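Beta-methylmalyl-CoA dehydratase (Chloroflexus aurantiacus, PDB 4E3E) catalyses the reversible dehydration of (2R,3S)-beta-methylmalyl-CoA to mesaconyl-CoA, a step in the glyoxylate assimilation cycle. Local coordinates at residues A[54-59]-A[176-181]; A[79-84]-A[142-147]; A[170-175]-A[300-305]. One frame throughout, in Å; residues are numbered along the deposited sequence.

Contact 1 of 3, residues A[54-59]-A[176-181]; sequences QSLGLE and VPYTVS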
# COMPACT_ATOMS: atom_id res chain seq x y z
N GLN A 54 25.24 2.71 0.14
CA GLN A 54 26.47 2.50 -0.64
C GLN A 54 27.70 3.15 -0.03
O GLN A 54 28.80 2.61 -0.14
CB GLN A 54 26.29 2.95 -2.08
CG GLN A 54 25.40 1.99 -2.86
CD GLN A 54 24.95 2.55 -4.19
OE1 GLN A 54 25.02 3.76 -4.43
NE2 GLN A 54 24.48 1.68 -5.07
N SER A 55 27.52 4.29 0.64
CA SER A 55 28.65 4.95 1.30
C SER A 55 29.16 4.11 2.48
O SER A 55 30.26 4.33 2.99
CB SER A 55 28.27 6.35 1.78
OG SER A 55 27.42 6.26 2.92
N LEU A 56 28.35 3.15 2.91
CA LEU A 56 28.75 2.22 3.96
C LEU A 56 29.25 0.90 3.38
O LEU A 56 29.55 -0.03 4.13
CB LEU A 56 27.59 1.97 4.93
CG LEU A 56 27.01 3.23 5.57
CD1 LEU A 56 25.92 2.87 6.57
CD2 LEU A 56 28.09 4.11 6.21
N GLY A 57 29.35 0.84 2.06
CA GLY A 57 29.95 -0.32 1.38
C GLY A 57 28.94 -1.40 0.99
O GLY A 57 29.33 -2.47 0.58
N LEU A 58 27.65 -1.12 1.12
CA LEU A 58 26.60 -2.06 0.68
C LEU A 58 26.30 -1.87 -0.80
O LEU A 58 26.63 -0.82 -1.38
CB LEU A 58 25.31 -1.84 1.50
CG LEU A 58 25.41 -2.23 2.99
CD1 LEU A 58 24.11 -1.96 3.71
CD2 LEU A 58 25.85 -3.68 3.19
N GLU A 59 25.70 -2.85 -1.43
CA GLU A 59 25.35 -2.76 -2.84
C GLU A 59 24.32 -1.69 -3.12
O GLU A 59 24.38 -1.02 -4.11
CB GLU A 59 24.83 -4.09 -3.36
CG GLU A 59 25.77 -5.26 -3.17
CD GLU A 59 25.20 -6.57 -3.67
OE1 GLU A 59 24.32 -6.54 -4.54
OE2 GLU A 59 25.63 -7.63 -3.20
N VAL A 176 28.30 -8.01 10.72
CA VAL A 176 28.49 -6.55 10.63
C VAL A 176 28.82 -6.25 9.16
O VAL A 176 30.00 -6.14 8.80
CB VAL A 176 29.62 -6.04 11.57
CG1 VAL A 176 29.73 -4.52 11.52
CG2 VAL A 176 29.38 -6.50 13.00
N PRO A 177 27.78 -6.14 8.32
CA PRO A 177 27.92 -6.22 6.86
C PRO A 177 28.30 -4.92 6.18
O PRO A 177 28.46 -4.90 4.96
CB PRO A 177 26.51 -6.61 6.41
CG PRO A 177 25.60 -6.01 7.46
CD PRO A 177 26.38 -5.92 8.74
N TYR A 178 28.43 -3.85 6.94
CA TYR A 178 28.84 -2.57 6.37
C TYR A 178 29.95 -1.95 7.19
O TYR A 178 30.31 -2.46 8.26
CB TYR A 178 27.64 -1.63 6.22
CG TYR A 178 26.75 -1.55 7.44
CD1 TYR A 178 27.07 -0.70 8.49
CD2 TYR A 178 25.58 -2.31 7.53
CE1 TYR A 178 26.25 -0.61 9.61
CE2 TYR A 178 24.76 -2.23 8.65
CZ TYR A 178 25.09 -1.38 9.69
OH TYR A 178 24.28 -1.28 10.80
N THR A 179 30.52 -0.86 6.69
CA THR A 179 31.66 -0.21 7.31
C THR A 179 31.42 1.28 7.38
O THR A 179 30.89 1.87 6.44
CB THR A 179 32.93 -0.44 6.48
OG1 THR A 179 33.12 -1.85 6.28
CG2 THR A 179 34.15 0.12 7.20
N VAL A 180 31.84 1.89 8.48
CA VAL A 180 31.64 3.32 8.69
C VAL A 180 32.98 4.02 8.79
O VAL A 180 33.89 3.53 9.47
CB VAL A 180 30.86 3.58 9.99
CG1 VAL A 180 30.69 5.07 10.23
CG2 VAL A 180 29.51 2.91 9.94
N SER A 181 33.13 5.16 8.12
CA SER A 181 34.21 6.07 8.49
C SER A 181 33.64 7.45 8.72
O SER A 181 32.70 7.86 8.04
CB SER A 181 35.34 6.09 7.45
OG SER A 181 34.86 6.52 6.19
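Leu56, Leu58, Tyr178 and Val180 form a small hydrophobic centre where the end of helix 50-55 meets residues 176-181, part of the connection between the two halves of a double hot-dog fold. CB of Leu56 rests 3.8 Å from CB of Tyr178. Leu58 runs aslant to the tyrosine, its CG 4.0 Å from Tyr178 CB and its CD1 4.1 Å from Tyr178 CD2. The second branch of Leu58 turns to the backbone, CD2 lying 3.4 Å from Pro177 O. Beyond Leu56, Val180 lies alongside and points the same way, with Leu56 CD2 4.2 Å from Val180 CG2. Tyr178 CG sits between its own backbone N and carbonyl carbon (chi1 47°), which carries the ring past the two leucines and inward, where its OH bonds to Ser270 OG; Leu46 of helix 45-48 touches both leucines and the tyrosine. Replacing Leu58 by an alanine would probably leave a gap beside Tyr178 CB and Pro177 and take away the methyl that meets Tyr178 CD2, next to Pro62, which probably binds substrate.

Outside this centre the backbones meet directly. Thr179 N donates to Leu56 O at 2.9 Å in a nearly straight bond (169°). Leu56 CA makes a CA-H...O contact of 3.3 Å with Thr179 O. Leu56 O is presented by the helix end: Gly57, at positive phi, closes a Schellman motif, and a side chain there would jam against that same carbonyl. At the solvent-facing edge the Gln54 amide ties off the turn, its NE2 donating to Glu59 O at 2.9 Å and 171°, with the acceptor almost exactly in the amide plane.

Contact 2 of 3, residues A[79-84]-A[142-147]; sequences DISLNA and YIRWVM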
# COMPACT_ATOMS: atom_id res chain seq x y z
N ASP A 79 2.12 -23.82 9.05
CA ASP A 79 2.54 -25.12 9.59
C ASP A 79 2.81 -25.15 11.09
O ASP A 79 2.75 -26.21 11.72
CB ASP A 79 3.78 -25.62 8.86
CG ASP A 79 3.58 -25.67 7.36
OD1 ASP A 79 2.59 -26.28 6.92
OD2 ASP A 79 4.39 -25.10 6.62
N ILE A 80 3.13 -24.00 11.68
CA ILE A 80 3.54 -23.95 13.08
C ILE A 80 2.47 -23.34 13.98
O ILE A 80 2.16 -23.91 15.03
CB ILE A 80 4.88 -23.19 13.25
CG1 ILE A 80 5.97 -23.81 12.37
CG2 ILE A 80 5.31 -23.11 14.72
CD1 ILE A 80 6.22 -25.29 12.59
N SER A 81 1.91 -22.20 13.60
CA SER A 81 1.09 -21.43 14.53
C SER A 81 -0.34 -21.19 14.08
O SER A 81 -1.08 -20.46 14.74
CB SER A 81 1.77 -20.11 14.93
OG SER A 81 2.18 -19.36 13.79
N LEU A 82 -0.74 -21.81 12.97
CA LEU A 82 -2.13 -21.72 12.53
C LEU A 82 -3.11 -22.06 13.68
O LEU A 82 -4.11 -21.38 13.87
CB LEU A 82 -2.40 -22.61 11.30
CG LEU A 82 -3.75 -22.39 10.62
CD1 LEU A 82 -3.91 -20.95 10.12
CD2 LEU A 82 -3.97 -23.38 9.48
N ASN A 83 -2.77 -23.09 14.46
CA ASN A 83 -3.61 -23.53 15.58
C ASN A 83 -3.06 -23.16 16.97
O ASN A 83 -3.37 -23.81 17.97
CB ASN A 83 -3.85 -25.03 15.48
CG ASN A 83 -4.45 -25.41 14.14
OD1 ASN A 83 -5.55 -24.98 13.82
ND2 ASN A 83 -3.69 -26.18 13.34
N ALA A 84 -2.25 -22.09 17.02
CA ALA A 84 -1.63 -21.63 18.26
C ALA A 84 -2.53 -20.68 19.04
O ALA A 84 -3.30 -19.92 18.45
CB ALA A 84 -0.29 -20.95 17.97
N TYR A 142 16.28 -18.28 14.04
CA TYR A 142 15.82 -17.97 15.40
C TYR A 142 15.08 -19.18 15.96
O TYR A 142 14.73 -20.12 15.23
CB TYR A 142 14.93 -16.72 15.43
CG TYR A 142 13.66 -16.87 14.61
CD1 TYR A 142 12.55 -17.54 15.13
CD2 TYR A 142 13.58 -16.36 13.31
CE1 TYR A 142 11.39 -17.70 14.37
CE2 TYR A 142 12.43 -16.51 12.55
CZ TYR A 142 11.33 -17.19 13.09
OH TYR A 142 10.18 -17.36 12.35
N ILE A 143 14.85 -19.14 17.27
CA ILE A 143 14.02 -20.12 17.94
C ILE A 143 12.79 -19.38 18.42
O ILE A 143 12.88 -18.25 18.90
CB ILE A 143 14.77 -20.75 19.13
CG1 ILE A 143 15.92 -21.63 18.63
CG2 ILE A 143 13.82 -21.53 20.03
CD1 ILE A 143 16.97 -21.88 19.69
N ARG A 144 11.63 -19.99 18.27
CA ARG A 144 10.44 -19.46 18.91
C ARG A 144 9.67 -20.62 19.49
O ARG A 144 9.85 -21.77 19.06
CB ARG A 144 9.60 -18.59 17.94
CG ARG A 144 8.67 -19.33 16.98
CD ARG A 144 7.81 -18.32 16.24
NE ARG A 144 7.06 -18.85 15.10
CZ ARG A 144 5.73 -18.89 15.02
NH1 ARG A 144 4.96 -18.46 16.04
NH2 ARG A 144 5.15 -19.36 13.92
N TRP A 145 8.83 -20.33 20.47
CA TRP A 145 7.96 -21.35 21.02
C TRP A 145 6.57 -20.83 21.14
O TRP A 145 6.37 -19.64 21.41
CB TRP A 145 8.51 -21.99 22.30
CG TRP A 145 8.84 -21.05 23.45
CD1 TRP A 145 8.13 -20.89 24.63
CD2 TRP A 145 10.00 -20.15 23.57
NE1 TRP A 145 8.74 -19.97 25.45
CE2 TRP A 145 9.87 -19.49 24.88
CE3 TRP A 145 11.10 -19.84 22.77
CZ2 TRP A 145 10.79 -18.55 25.33
CZ3 TRP A 145 12.03 -18.90 23.23
CH2 TRP A 145 11.87 -18.27 24.49
N VAL A 146 5.61 -21.71 20.88
CA VAL A 146 4.20 -21.36 20.74
C VAL A 146 3.34 -22.34 21.53
O VAL A 146 3.66 -23.52 21.64
CB VAL A 146 3.73 -21.37 19.26
CG1 VAL A 146 4.30 -20.20 18.50
CG2 VAL A 146 4.17 -22.64 18.55
N MSE A 147 2.24 -21.84 22.07
CA MSE A 147 1.28 -22.69 22.75
C MSE A 147 0.27 -23.07 21.71
O MSE A 147 -0.40 -22.20 21.15
CB MSE A 147 0.62 -21.90 23.86
CG MSE A 147 -0.30 -22.86 24.59
SE MSE A 147 -1.09 -21.87 26.07
CE MSE A 147 0.36 -22.09 27.40
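Arg144 meets Ser81 edge-on: its NH2 donates to Ser81 OG at 3.0 Å, an almost linear bond (176°) whose acceptor lies in the guanidinium plane. Ile80 comes from another direction, laying its CG2 over one face of the same group, 3.8 Å from Arg144 NH2. That methyl also reaches Val146, whose CG2 is 4.0 Å away and whose side chain crosses Ile80 at about a right angle. Further along, Ala84 CB packs 4.2 Å from Val146 CB, and Ala84 CA lies 3.2 Å from Met147 O, the backbone carbonyl of a residue modelled as selenomethionine.

Arg144 and Val146 alternate with Trp145 on strand 138-149, so both face the end of helix 65-80, the long helix that the curved sheet wraps in the first hot-dog half. The chain leaves this helix through a type I turn from Ser81 to Ala84, closed by Ala84 N bonding to Ser81 O at 3.0 Å, and then enters strand 84-95, the antiparallel neighbour of 138-149.

Several groups fix the guanidinium. CG of Arg144 is set between its backbone N and carbonyl carbon (chi1 81°), and from there the chain runs extended to NE, spanning from strand to turn. NH2 has a second acceptor in Thr76 OG1 of the helix, and NH1 donates to OD1 of Asn87, a residue that probably binds substrate. With three oxygens held by two nitrogens, the flat group is probably kept from turning about CD-NE, and Phe73 and Tyr90 also touch the arginine side chain.

Contact 3 of 3, residues A[170-175]-A[300-305]; sequences PVTDLT and AIPGRT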
# COMPACT_ATOMS: atom_id res chain seq x y z
N PRO A 170 25.39 -14.13 20.92
CA PRO A 170 26.71 -13.60 21.32
C PRO A 170 27.25 -12.57 20.32
O PRO A 170 27.07 -12.72 19.11
CB PRO A 170 27.62 -14.84 21.32
CG PRO A 170 26.69 -15.99 21.46
CD PRO A 170 25.41 -15.60 20.79
N VAL A 171 27.92 -11.55 20.84
CA VAL A 171 28.48 -10.49 20.02
C VAL A 171 29.45 -11.06 18.96
O VAL A 171 29.58 -10.51 17.87
CB VAL A 171 29.13 -9.38 20.91
CG1 VAL A 171 30.47 -9.83 21.48
CG2 VAL A 171 29.30 -8.09 20.13
N THR A 172 30.07 -12.20 19.27
CA THR A 172 30.97 -12.87 18.34
C THR A 172 30.22 -13.55 17.19
O THR A 172 30.84 -13.92 16.20
CB THR A 172 31.86 -13.90 19.06
OG1 THR A 172 31.03 -14.72 19.89
CG2 THR A 172 32.90 -13.19 19.94
N ASP A 173 28.90 -13.68 17.31
CA ASP A 173 28.06 -14.26 16.24
C ASP A 173 27.40 -13.22 15.33
O ASP A 173 26.75 -13.58 14.34
CB ASP A 173 26.95 -15.16 16.83
CG ASP A 173 27.49 -16.48 17.39
OD1 ASP A 173 28.66 -16.82 17.16
OD2 ASP A 173 26.72 -17.18 18.06
N LEU A 174 27.52 -11.94 15.67
CA LEU A 174 26.84 -10.89 14.91
C LEU A 174 27.48 -10.64 13.56
O LEU A 174 28.69 -10.56 13.47
CB LEU A 174 26.82 -9.57 15.69
CG LEU A 174 26.16 -9.56 17.07
CD1 LEU A 174 26.21 -8.17 17.67
CD2 LEU A 174 24.73 -10.04 17.00
N THR A 175 26.67 -10.52 12.52
CA THR A 175 27.14 -10.09 11.20
C THR A 175 27.18 -8.56 11.18
O THR A 175 26.23 -7.91 11.61
CB THR A 175 26.22 -10.62 10.08
OG1 THR A 175 26.30 -12.05 10.05
CG2 THR A 175 26.63 -10.09 8.72
N ALA A 300 31.71 -4.01 22.63
CA ALA A 300 32.60 -3.85 21.48
C ALA A 300 32.39 -5.00 20.50
O ALA A 300 32.04 -6.12 20.91
CB ALA A 300 34.06 -3.83 21.93
N ILE A 301 32.61 -4.73 19.22
CA ILE A 301 32.55 -5.77 18.20
C ILE A 301 33.98 -6.22 18.00
O ILE A 301 34.85 -5.39 17.70
CB ILE A 301 31.94 -5.26 16.87
CG1 ILE A 301 30.49 -4.76 17.06
CG2 ILE A 301 32.00 -6.35 15.80
CD1 ILE A 301 29.47 -5.87 17.17
N PRO A 302 34.24 -7.54 18.17
CA PRO A 302 35.58 -8.09 17.98
C PRO A 302 36.13 -7.71 16.62
O PRO A 302 35.45 -7.90 15.61
CB PRO A 302 35.36 -9.60 18.07
CG PRO A 302 34.11 -9.76 18.87
CD PRO A 302 33.26 -8.57 18.57
N GLY A 303 37.35 -7.18 16.61
CA GLY A 303 38.05 -6.85 15.37
C GLY A 303 37.66 -5.53 14.72
O GLY A 303 38.23 -5.17 13.68
N ARG A 304 36.72 -4.79 15.33
CA ARG A 304 36.16 -3.55 14.74
C ARG A 304 36.15 -2.40 15.74
O ARG A 304 35.80 -2.59 16.90
CB ARG A 304 34.71 -3.76 14.26
CG ARG A 304 34.46 -4.97 13.37
CD ARG A 304 34.95 -4.73 11.96
NE ARG A 304 34.24 -3.62 11.32
CZ ARG A 304 33.21 -3.77 10.50
NH1 ARG A 304 32.77 -4.98 10.20
NH2 ARG A 304 32.65 -2.70 9.95
N THR A 305 36.50 -1.20 15.27
CA THR A 305 36.36 -0.00 16.11
C THR A 305 35.46 1.07 15.48
O THR A 305 35.22 2.11 16.11
CB THR A 305 37.72 0.62 16.45
OG1 THR A 305 38.43 0.90 15.23
CG2 THR A 305 38.56 -0.34 17.33
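The type II turn from Ile301 to Arg304, which joins strands 288-300 and 307-318, receives Val171, Thr172 and Leu174 against its first two residues. Val171 CG2 does most of the touching: it lies 3.7 Å from Ile301 CD1 and 3.5 Å from Ala300 O, and its sister methyl CG1 meets Pro302 CD at 4.2 Å. Val171 CG1 stands between the backbone N and the carbonyl carbon (chi1 75°) and CG2 anti to N, which sends CG2 to the isoleucine and CG1 to the proline. Leu174 comes to the same Ile301 CD1 from across, its CD1 4.0 Å away and its side chain at roughly a right angle to the isoleucine.

The two partners belong to different parts of the double hot-dog fold: residues 170-175 run in the connection that leaves the first half, whereas the turn closes a hairpin of the second. Residues 171-173 have a helical shape, and Asp173 N bonds back to Pro170 O at 2.7 Å, giving a single helix-like turn that presents Val171 and Thr172 to the hairpin. Leu174 also touches Ala272 and Ala273 of strand 270-278. In the type II turn, Pro302 and Gly303 occupy the two central positions, the glycine at positive phi, and Arg304 N bonds to Ile301 O at 3.1 Å. At the exposed margin Thr172 CG2 packs 3.8 Å from Pro302 CG.

How the contacts relate
Contacts 1 and 3 are neighbours, their centres about 15 Å apart, and they share the connection between the hot-dog halves: residues 170-175 run straight into 176-181. They also touch: Arg304 NH2 of contact 3 hydrogen-bonds to Tyr178 O of contact 1, and Val176 packs on Ile301. Contact 2 lies across the chain's centre from contact 1, about 35 Å between centres, and about 30 Å from contact 3. Along the chain, both segments of contact 2 fall between those of contact 1, whereas contacts 1 and 3 alternate. Contact 2 joins helix and sheet within the first half, while the other two fasten the connection to helix 50-55 and to a second-half hairpin.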